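Local coordinates for protein 7beta-hydroxysteroid dehydrogenase (Collinsella aerofaciens, PDB 5FYD) that reduces the 7-oxo group of 7-oxolithocholate with NADPH to yield ursodeoxycholate, acting as an NADP-dependent 7beta-hydroxysteroid dehydrogenase of the short-chain dehydrogenase/reductase family, at residues F87-A92 with I139-M144; D180-T185 with L229-G234; L186-T191 with K209-P214. One frame throughout, in Å; residues are numbered along the deposited sequence.

Overall arrangement
Contacts 1 and 2 belong to one parallel Rossmann-type sheet: contact 1 pairs strands 85-90 and 136-143 at its middle, contact 2 joins strand 179-186 to the edge strand 230-232. Their centres lie about 9 Å apart, because strands 136-143 and 179-186 are neighbours. Contact 3, with its centre about 15 Å from either, holds together the loops beyond the sheet; its first segment carries on from strand 179-186, and both of its segments fall in sequence between those of contact 2. Contact 1 comes first along the chain. Together they run from the sheet core, with the presumed catalytic Ser143, to loops near the NADP-binding residues; contacts 1 and 3 both also reach the second subunit.

Contact 1 of 3, residues F87-A92 with I139-M144; sequences FMSYVA and INVSSM
Ser89 and Asn140 add their side chains to the pairing of strands 85-90 and 136-143, at the middle of the parallel sheet of a Rossmann fold. The strand axes diverge by only 10°, and backbone bonds flank the site: Ile139 N reaches Met88 O at 3.1 Å, and Val141 N reaches Tyr90 O, also at 3.1 Å. Between them Tyr90 N lies 3.8 Å from Ile139 O, and two polar side chains serve these atoms instead. The hydroxyl of Ser89, swung to the side remote from its own amide nitrogen (chi1 177°), donates through OG to Ile139 O at 2.8 Å, almost in line with the carbonyl; serine suits this place, since its hydroxyl, one bond from CB, can reach the neighbouring strand's carbonyl. Tyr90 N donates to Asn140 OD1 at 3.2 Å, approaching in the plane of the amide carbonyl. Asn140 gets there by setting CG beside its own backbone N (chi1 -66°). Its ND2 bonds to Thr167 OG1, so both ends of the amide are held and its rotation is fixed. Met88 CE packs 3.5 Å from the same OD1. The Tyr90 ring leads away from strand 136-143 toward helix 105-132, where OH bonds to Val114 O. On the face carrying Ser89, Phe87 turns its ring edge to Ile139, Phe87 CE1 lying 3.9 Å from Ile139 CG1, and Ile139 CD1 in the ring plane. Strand 136-143 goes on to Ser143, the inferred transition-state stabiliser. Val91, whose side chain lies near the NADP-binding Glu18, meets Val141 methyl to methyl, CG2 to CG2, at 4.3 Å.

Contact 2 of 3, residues D180-T185 with L229-G234; sequences DVEVIT and LSVIAG
Thr185 is gripped through both backbone polar atoms: its N donates to Val231 O at 2.8 Å, and its O receives Ala233 N at 2.9 Å. Water 1 adds a side-chain link, lying 2.6 Å from Thr185 OG1 and donating to both Ser230 OG and Val231 O. The carbonyl of Val231 therefore takes two donors, while Ser230 OG is also bonded to Glu168 OE2; the hydroxyls of Thr185 and Ser230 suit this spot because each can bond to the one water between them. Farther back, Val183 N bonds to Leu229 O and Val183 O receives Val231 N, both at 3.0 Å. This is the parallel pairing of the last two strands in the Rossmann sheet, 179-186 and the edge strand 230-232, with axes 18° apart. The chain next enters helix 235-247, where the C-terminal region indispensable for activity begins. On the other face, Ile184, Val231 and Ala233 form an apolar cluster. Ile184 sends CG1 away from its own N (chi1 -177°), which carries CD1 to 3.6 Å from Val231 CG1, and the same methyl lies 3.9 Å from Ala233 CB. Glu182, extended beyond CG, slants across Val231, its OE2 3.6 Å from Val231 CG2, while Ala221 of helix 214-224 packs against both Ile184 and Glu182.

Contact 3 of 3, residues L186-T191 with K209-P214; sequences LGTTLT and KIALTP
Leu212 is held through both its backbone polar atoms by residues on either side of Thr189, making a single beta bridge between two loops: the one that follows strand 179-186 of the Rossmann fold, and the one that leads into helix 214-224. In short-chain dehydrogenases the loop after this strand usually borders the nicotinamide end of the cofactor and opens into the substrate-binding region. Leu212 N donates to Thr188 O at 3.2 Å, and Leu190 N donates to Leu212 O at 2.8 Å. Each of these carbonyls also takes a CA-H...O contact, Ala211 CA lying 3.3 Å from Thr188 O and Thr189 CA 3.4 Å from Leu212 O. The amide of Thr188 is satisfied by water: its N donates to water 2 at 2.9 Å. That water in turn donates to Ile210 O at 3.1 Å, though other acceptors compete for its protons. The Thr188 hydroxyl is buried in the dimer interface, where OG1 bonds to Gly200 N and Gly201 O of the second subunit. Thr189 keeps its OG1 beside its own N (chi1 -56°), where it donates backward to Gly187 O at 3.0 Å, from 43° above the carbonyl plane. A threonine is apt here, since the hydroxyl serves its own loop while the methyl CG2 packs across the contact, against Leu212 O and Pro214. Two more threonines act as N-caps: Thr191 OG1 bonds to Leu194 N, and Thr213 OG1 to Glu216 N. Pro214, which needs no N-H partner in the first turn of its helix, lies close to the NADP-binding Gly19. Its ring carbon CD rests 3.2 Å from Leu190 O.

Contact 1 of 3, residues F87-A92 with I139-M144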
loop_
_atom_site.group_PDB
_atom_site.type_symbol
_atom_site.label_atom_id
_atom_site.label_comp_id
_atom_site.label_asym_id
_atom_site.label_seq_id
_atom_site.Cartn_x
_atom_site.Cartn_y
_atom_site.Cartn_z
ATOM N N PHE A 87 22.757 -4.898 -19.979
ATOM C CA PHE A 87 21.479 -4.266 -19.669
ATOM C C PHE A 87 21.472 -3.690 -18.274
ATOM O O PHE A 87 22.044 -4.277 -17.366
ATOM C CB PHE A 87 20.337 -5.284 -19.780
ATOM C CG PHE A 87 18.988 -4.712 -19.516
ATOM C CD1 PHE A 87 18.321 -4.000 -20.512
ATOM C CD2 PHE A 87 18.357 -4.899 -18.298
ATOM C CE1 PHE A 87 17.068 -3.457 -20.278
ATOM C CE2 PHE A 87 17.097 -4.372 -18.066
ATOM C CZ PHE A 87 16.444 -3.654 -19.057
ATOM N N MET A 88 20.828 -2.541 -18.126
ATOM C CA MET A 88 20.528 -1.986 -16.807
ATOM C C MET A 88 19.104 -1.457 -16.791
ATOM O O MET A 88 18.654 -0.861 -17.767
ATOM C CB MET A 88 21.498 -0.851 -16.434
ATOM C CG MET A 88 21.366 -0.336 -15.000
ATOM S SD MET A 88 22.059 1.337 -14.769
ATOM C CE MET A 88 20.683 2.340 -15.249
ATOM N N SER A 89 18.400 -1.685 -15.685
ATOM C CA SER A 89 17.125 -0.999 -15.429
ATOM C C SER A 89 17.123 -0.451 -14.014
ATOM O O SER A 89 17.340 -1.217 -13.073
ATOM C CB SER A 89 15.914 -1.917 -15.598
ATOM O OG SER A 89 14.723 -1.242 -15.285
ATOM N N TYR A 90 16.839 0.846 -13.873
ATOM C CA TYR A 90 16.604 1.438 -12.570
ATOM C C TYR A 90 15.106 1.460 -12.287
ATOM O O TYR A 90 14.359 2.185 -12.953
ATOM C CB TYR A 90 17.202 2.832 -12.459
ATOM C CG TYR A 90 17.406 3.224 -11.019
ATOM C CD1 TYR A 90 18.547 2.812 -10.355
ATOM C CD2 TYR A 90 16.475 3.955 -10.320
ATOM C CE1 TYR A 90 18.783 3.130 -9.045
ATOM C CE2 TYR A 90 16.690 4.285 -8.992
ATOM C CZ TYR A 90 17.857 3.861 -8.346
ATOM O OH TYR A 90 18.123 4.162 -7.007
ATOM N N VAL A 91 14.697 0.624 -11.329
ATOM C CA VAL A 91 13.302 0.411 -10.977
ATOM C C VAL A 91 12.942 0.944 -9.595
ATOM O O VAL A 91 11.793 1.281 -9.355
ATOM C CB VAL A 91 12.952 -1.107 -10.979
ATOM C CG1 VAL A 91 11.449 -1.312 -10.762
ATOM C CG2 VAL A 91 13.413 -1.760 -12.254
ATOM N N ALA A 92 13.902 1.035 -8.690
ATOM C CA ALA A 92 13.595 1.379 -7.309
ATOM C C ALA A 92 13.031 2.775 -7.205
ATOM O O ALA A 92 13.414 3.657 -7.972
ATOM C CB ALA A 92 14.837 1.302 -6.466
ATOM N N ILE A 139 16.741 0.551 -19.695
ATOM C CA ILE A 139 15.330 0.968 -19.595
ATOM C C ILE A 139 15.117 1.434 -18.186
ATOM O O ILE A 139 15.176 0.638 -17.270
ATOM C CB ILE A 139 14.339 -0.174 -19.915
ATOM C CG1 ILE A 139 14.536 -0.666 -21.353
ATOM C CG2 ILE A 139 12.889 0.289 -19.674
ATOM C CD1 ILE A 139 13.736 -1.920 -21.676
ATOM N N ASN A 140 14.893 2.725 -18.004
ATOM C CA ASN A 140 14.605 3.245 -16.687
ATOM C C ASN A 140 13.114 3.474 -16.536
ATOM O O ASN A 140 12.406 3.737 -17.501
ATOM C CB ASN A 140 15.373 4.529 -16.414
ATOM C CG ASN A 140 16.851 4.308 -16.354
ATOM O OD1 ASN A 140 17.323 3.281 -15.858
ATOM N ND2 ASN A 140 17.613 5.275 -16.860
ATOM N N VAL A 141 12.642 3.365 -15.304
ATOM C CA VAL A 141 11.220 3.439 -15.001
ATOM C C VAL A 141 10.873 4.778 -14.365
ATOM O O VAL A 141 11.449 5.169 -13.344
ATOM C CB VAL A 141 10.834 2.273 -14.086
ATOM C CG1 VAL A 141 9.353 2.330 -13.720
ATOM C CG2 VAL A 141 11.188 0.968 -14.769
ATOM N N SER A 142 9.960 5.500 -14.999
ATOM C CA SER A 142 9.357 6.687 -14.405
ATOM C C SER A 142 7.884 6.458 -14.048
ATOM O O SER A 142 7.358 5.325 -14.111
ATOM C CB SER A 142 9.556 7.885 -15.336
ATOM O OG SER A 142 9.237 9.099 -14.676
ATOM N N SER A 143 7.216 7.548 -13.675
ATOM C CA SER A 143 5.841 7.509 -13.217
ATOM C C SER A 143 5.104 8.685 -13.783
ATOM O O SER A 143 5.695 9.764 -13.985
ATOM C CB SER A 143 5.829 7.607 -11.706
ATOM O OG SER A 143 4.499 7.663 -11.234
ATOM N N MET A 144 3.814 8.494 -14.045
ATOM C CA MET A 144 2.944 9.574 -14.457
ATOM C C MET A 144 2.948 10.773 -13.489
ATOM O O MET A 144 2.727 11.889 -13.941
ATOM C CB MET A 144 1.518 9.043 -14.709
ATOM C CG MET A 144 1.439 8.370 -16.078
ATOM S SD MET A 144 -0.088 7.476 -16.304
ATOM C CE MET A 144 -1.235 8.844 -16.429
#

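Contact 2 of 3, residues D180-T185 with L229-G234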
loop_
_atom_site.group_PDB
_atom_site.type_symbol
_atom_site.label_atom_id
_atom_site.label_comp_id
_atom_site.label_asym_id
_atom_site.label_seq_id
_atom_site.Cartn_x
_atom_site.Cartn_y
_atom_site.Cartn_z
ATOM N N ASP A 180 21.109 1.240 -26.668
ATOM C CA ASP A 180 19.678 1.572 -26.777
ATOM C C ASP A 180 19.141 1.958 -25.400
ATOM O O ASP A 180 19.218 1.177 -24.471
ATOM C CB ASP A 180 18.872 0.395 -27.313
ATOM C CG ASP A 180 19.216 0.043 -28.754
ATOM O OD1 ASP A 180 19.589 0.950 -29.531
ATOM O OD2 ASP A 180 19.128 -1.158 -29.098
ATOM N N VAL A 181 18.599 3.165 -25.283
ATOM C CA VAL A 181 18.111 3.673 -24.021
ATOM C C VAL A 181 16.670 4.099 -24.185
ATOM O O VAL A 181 16.300 4.661 -25.205
ATOM C CB VAL A 181 19.005 4.827 -23.501
ATOM C CG1 VAL A 181 18.429 5.508 -22.248
ATOM C CG2 VAL A 181 20.388 4.296 -23.215
ATOM N N GLU A 182 15.863 3.803 -23.184
ATOM C CA GLU A 182 14.441 4.127 -23.162
ATOM C C GLU A 182 14.022 4.441 -21.740
ATOM O O GLU A 182 14.555 3.868 -20.794
ATOM C CB GLU A 182 13.629 2.951 -23.682
ATOM C CG GLU A 182 12.128 3.186 -23.849
ATOM C CD GLU A 182 11.373 1.874 -23.983
ATOM O OE1 GLU A 182 11.899 0.932 -24.634
ATOM O OE2 GLU A 182 10.286 1.770 -23.389
ATOM N N VAL A 183 13.096 5.367 -21.601
ATOM C CA VAL A 183 12.337 5.497 -20.357
ATOM C C VAL A 183 10.902 5.064 -20.580
ATOM O O VAL A 183 10.263 5.462 -21.559
ATOM C CB VAL A 183 12.427 6.898 -19.723
ATOM C CG1 VAL A 183 12.133 8.033 -20.701
ATOM C CG2 VAL A 183 11.536 7.003 -18.473
ATOM N N ILE A 184 10.400 4.245 -19.661
ATOM C CA ILE A 184 9.005 3.824 -19.675
ATOM C C ILE A 184 8.348 4.446 -18.448
ATOM O O ILE A 184 8.807 4.238 -17.326
ATOM C CB ILE A 184 8.826 2.295 -19.724
ATOM C CG1 ILE A 184 7.325 1.950 -19.816
ATOM C CG2 ILE A 184 9.456 1.561 -18.539
ATOM C CD1 ILE A 184 6.896 1.409 -21.139
ATOM N N THR A 185 7.263 5.173 -18.677
ATOM C CA THR A 185 6.545 5.888 -17.638
ATOM C C THR A 185 5.270 5.117 -17.276
ATOM O O THR A 185 4.411 4.884 -18.137
ATOM C CB THR A 185 6.226 7.317 -18.109
ATOM O OG1 THR A 185 7.461 8.046 -18.268
ATOM C CG2 THR A 185 5.352 8.019 -17.123
ATOM N N LEU A 229 12.012 6.603 -27.648
ATOM C CA LEU A 229 12.830 7.134 -26.547
ATOM C C LEU A 229 12.086 7.157 -25.202
ATOM O O LEU A 229 12.639 6.817 -24.145
ATOM C CB LEU A 229 13.318 8.545 -26.880
ATOM C CG LEU A 229 14.018 8.776 -28.233
ATOM C CD1 LEU A 229 14.453 10.223 -28.375
ATOM C CD2 LEU A 229 15.191 7.843 -28.412
ATOM N N SER A 230 10.856 7.608 -25.260
ATOM C CA SER A 230 10.061 7.899 -24.083
ATOM C C SER A 230 8.643 7.386 -24.314
ATOM O O SER A 230 7.912 7.895 -25.177
ATOM C CB SER A 230 10.064 9.391 -23.829
ATOM O OG SER A 230 9.391 9.715 -22.630
ATOM N N VAL A 231 8.257 6.404 -23.522
ATOM C CA VAL A 231 7.027 5.645 -23.733
ATOM C C VAL A 231 6.223 5.748 -22.470
ATOM O O VAL A 231 6.758 5.631 -21.371
ATOM C CB VAL A 231 7.338 4.162 -23.975
ATOM C CG1 VAL A 231 6.065 3.299 -24.080
ATOM C CG2 VAL A 231 8.209 4.016 -25.217
ATOM N N ILE A 232 4.929 5.979 -22.631
ATOM C CA ILE A 232 3.988 5.871 -21.514
ATOM C C ILE A 232 3.349 4.491 -21.623
ATOM O O ILE A 232 2.790 4.162 -22.653
ATOM C CB ILE A 232 2.941 6.992 -21.546
ATOM C CG1 ILE A 232 3.624 8.338 -21.251
ATOM C CG2 ILE A 232 1.839 6.733 -20.506
ATOM C CD1 ILE A 232 2.784 9.538 -21.560
ATOM N N ALA A 233 3.425 3.687 -20.571
ATOM C CA ALA A 233 2.899 2.315 -20.622
ATOM C C ALA A 233 1.390 2.317 -20.671
ATOM O O ALA A 233 0.737 2.944 -19.844
ATOM C CB ALA A 233 3.380 1.511 -19.423
ATOM N N GLY A 234 0.851 1.620 -21.666
ATOM C CA GLY A 234 -0.570 1.383 -21.786
ATOM C C GLY A 234 -1.260 2.468 -22.593
ATOM O O GLY A 234 -0.963 3.647 -22.460
HETATM O O HOH W 1 8.183 8.082 -20.739
#

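Contact 3 of 3, residues L186-T191 with K209-P214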
loop_
_atom_site.group_PDB
_atom_site.type_symbol
_atom_site.label_atom_id
_atom_site.label_comp_id
_atom_site.label_asym_id
_atom_site.label_seq_id
_atom_site.Cartn_x
_atom_site.Cartn_y
_atom_site.Cartn_z
ATOM N N LEU A 186 5.161 4.715 -16.010
ATOM C CA LEU A 186 4.082 3.840 -15.558
ATOM C C LEU A 186 2.995 4.643 -14.891
ATOM O O LEU A 186 3.260 5.662 -14.275
ATOM C CB LEU A 186 4.606 2.841 -14.550
ATOM C CG LEU A 186 5.823 2.024 -14.992
ATOM C CD1 LEU A 186 6.136 0.956 -13.948
ATOM C CD2 LEU A 186 5.618 1.438 -16.368
ATOM N N GLY A 187 1.772 4.154 -14.995
ATOM C CA GLY A 187 0.681 4.676 -14.221
ATOM C C GLY A 187 0.426 3.675 -13.113
ATOM O O GLY A 187 1.332 3.020 -12.606
ATOM N N THR A 188 -0.831 3.515 -12.770
ATOM C CA THR A 188 -1.210 2.569 -11.738
ATOM C C THR A 188 -0.974 1.141 -12.231
ATOM O O THR A 188 -1.402 0.775 -13.323
ATOM C CB THR A 188 -2.661 2.837 -11.337
ATOM O OG1 THR A 188 -2.738 4.204 -10.912
ATOM C CG2 THR A 188 -3.113 1.907 -10.244
ATOM N N THR A 189 -0.222 0.387 -11.440
ATOM C CA THR A 189 0.272 -0.921 -11.811
ATOM C C THR A 189 -0.177 -1.928 -10.746
ATOM O O THR A 189 -0.163 -1.624 -9.561
ATOM C CB THR A 189 1.810 -0.906 -11.887
ATOM O OG1 THR A 189 2.244 0.119 -12.808
ATOM C CG2 THR A 189 2.339 -2.253 -12.327
ATOM N N LEU A 190 -0.582 -3.106 -11.189
ATOM C CA LEU A 190 -1.056 -4.154 -10.286
ATOM C C LEU A 190 0.128 -4.735 -9.513
ATOM O O LEU A 190 0.987 -5.398 -10.083
ATOM C CB LEU A 190 -1.767 -5.235 -11.084
ATOM C CG LEU A 190 -2.397 -6.424 -10.343
ATOM C CD1 LEU A 190 -3.599 -5.985 -9.524
ATOM C CD2 LEU A 190 -2.795 -7.487 -11.352
ATOM N N THR A 191 0.182 -4.422 -8.225
ATOM C CA THR A 191 1.193 -4.928 -7.306
ATOM C C THR A 191 0.467 -5.497 -6.077
ATOM O O THR A 191 -0.761 -5.325 -5.948
ATOM C CB THR A 191 2.166 -3.804 -6.904
ATOM O OG1 THR A 191 1.443 -2.714 -6.318
ATOM C CG2 THR A 191 2.928 -3.289 -8.126
ATOM N N LYS A 209 -9.681 -1.446 -14.649
ATOM C CA LYS A 209 -9.928 -0.853 -15.974
ATOM C C LYS A 209 -8.745 0.011 -16.449
ATOM O O LYS A 209 -8.556 0.190 -17.655
ATOM C CB LYS A 209 -11.240 -0.038 -15.996
ATOM C CG LYS A 209 -12.485 -0.863 -16.313
ATOM C CD LYS A 209 -13.770 -0.187 -15.845
ATOM C CE LYS A 209 -15.002 -0.949 -16.311
ATOM N NZ LYS A 209 -16.155 -0.766 -15.386
ATOM N N ILE A 210 -7.963 0.537 -15.500
ATOM C CA ILE A 210 -6.792 1.366 -15.809
ATOM C C ILE A 210 -5.475 0.927 -15.145
ATOM O O ILE A 210 -4.489 1.666 -15.218
ATOM C CB ILE A 210 -7.081 2.866 -15.511
ATOM C CG1 ILE A 210 -7.383 3.119 -14.023
ATOM C CG2 ILE A 210 -8.243 3.356 -16.370
ATOM C CD1 ILE A 210 -6.171 3.384 -13.158
ATOM N N ALA A 211 -5.441 -0.247 -14.505
ATOM C CA ALA A 211 -4.177 -0.810 -14.003
ATOM C C ALA A 211 -3.590 -1.805 -14.992
ATOM O O ALA A 211 -4.304 -2.629 -15.563
ATOM C CB ALA A 211 -4.361 -1.473 -12.651
ATOM N N LEU A 212 -2.274 -1.725 -15.189
ATOM C CA LEU A 212 -1.561 -2.662 -16.036
ATOM C C LEU A 212 -0.836 -3.646 -15.147
ATOM O O LEU A 212 -0.510 -3.326 -14.021
ATOM C CB LEU A 212 -0.530 -1.917 -16.901
ATOM C CG LEU A 212 -1.077 -0.779 -17.763
ATOM C CD1 LEU A 212 0.086 -0.026 -18.392
ATOM C CD2 LEU A 212 -2.027 -1.299 -18.836
ATOM N N THR A 213 -0.572 -4.835 -15.658
ATOM C CA THR A 213 0.290 -5.780 -14.952
ATOM C C THR A 213 1.754 -5.412 -15.162
ATOM O O THR A 213 2.108 -4.811 -16.188
ATOM C CB THR A 213 0.095 -7.226 -15.395
ATOM O OG1 THR A 213 0.618 -7.419 -16.718
ATOM C CG2 THR A 213 -1.397 -7.628 -15.314
ATOM N N PRO A 214 2.611 -5.764 -14.201
ATOM C CA PRO A 214 4.042 -5.505 -14.397
ATOM C C PRO A 214 4.569 -6.106 -15.705
ATOM O O PRO A 214 5.361 -5.472 -16.419
ATOM C CB PRO A 214 4.688 -6.180 -13.188
ATOM C CG PRO A 214 3.619 -6.205 -12.134
ATOM C CD PRO A 214 2.314 -6.312 -12.863
HETATM O O HOH W 2 -2.786 4.209 -14.734
#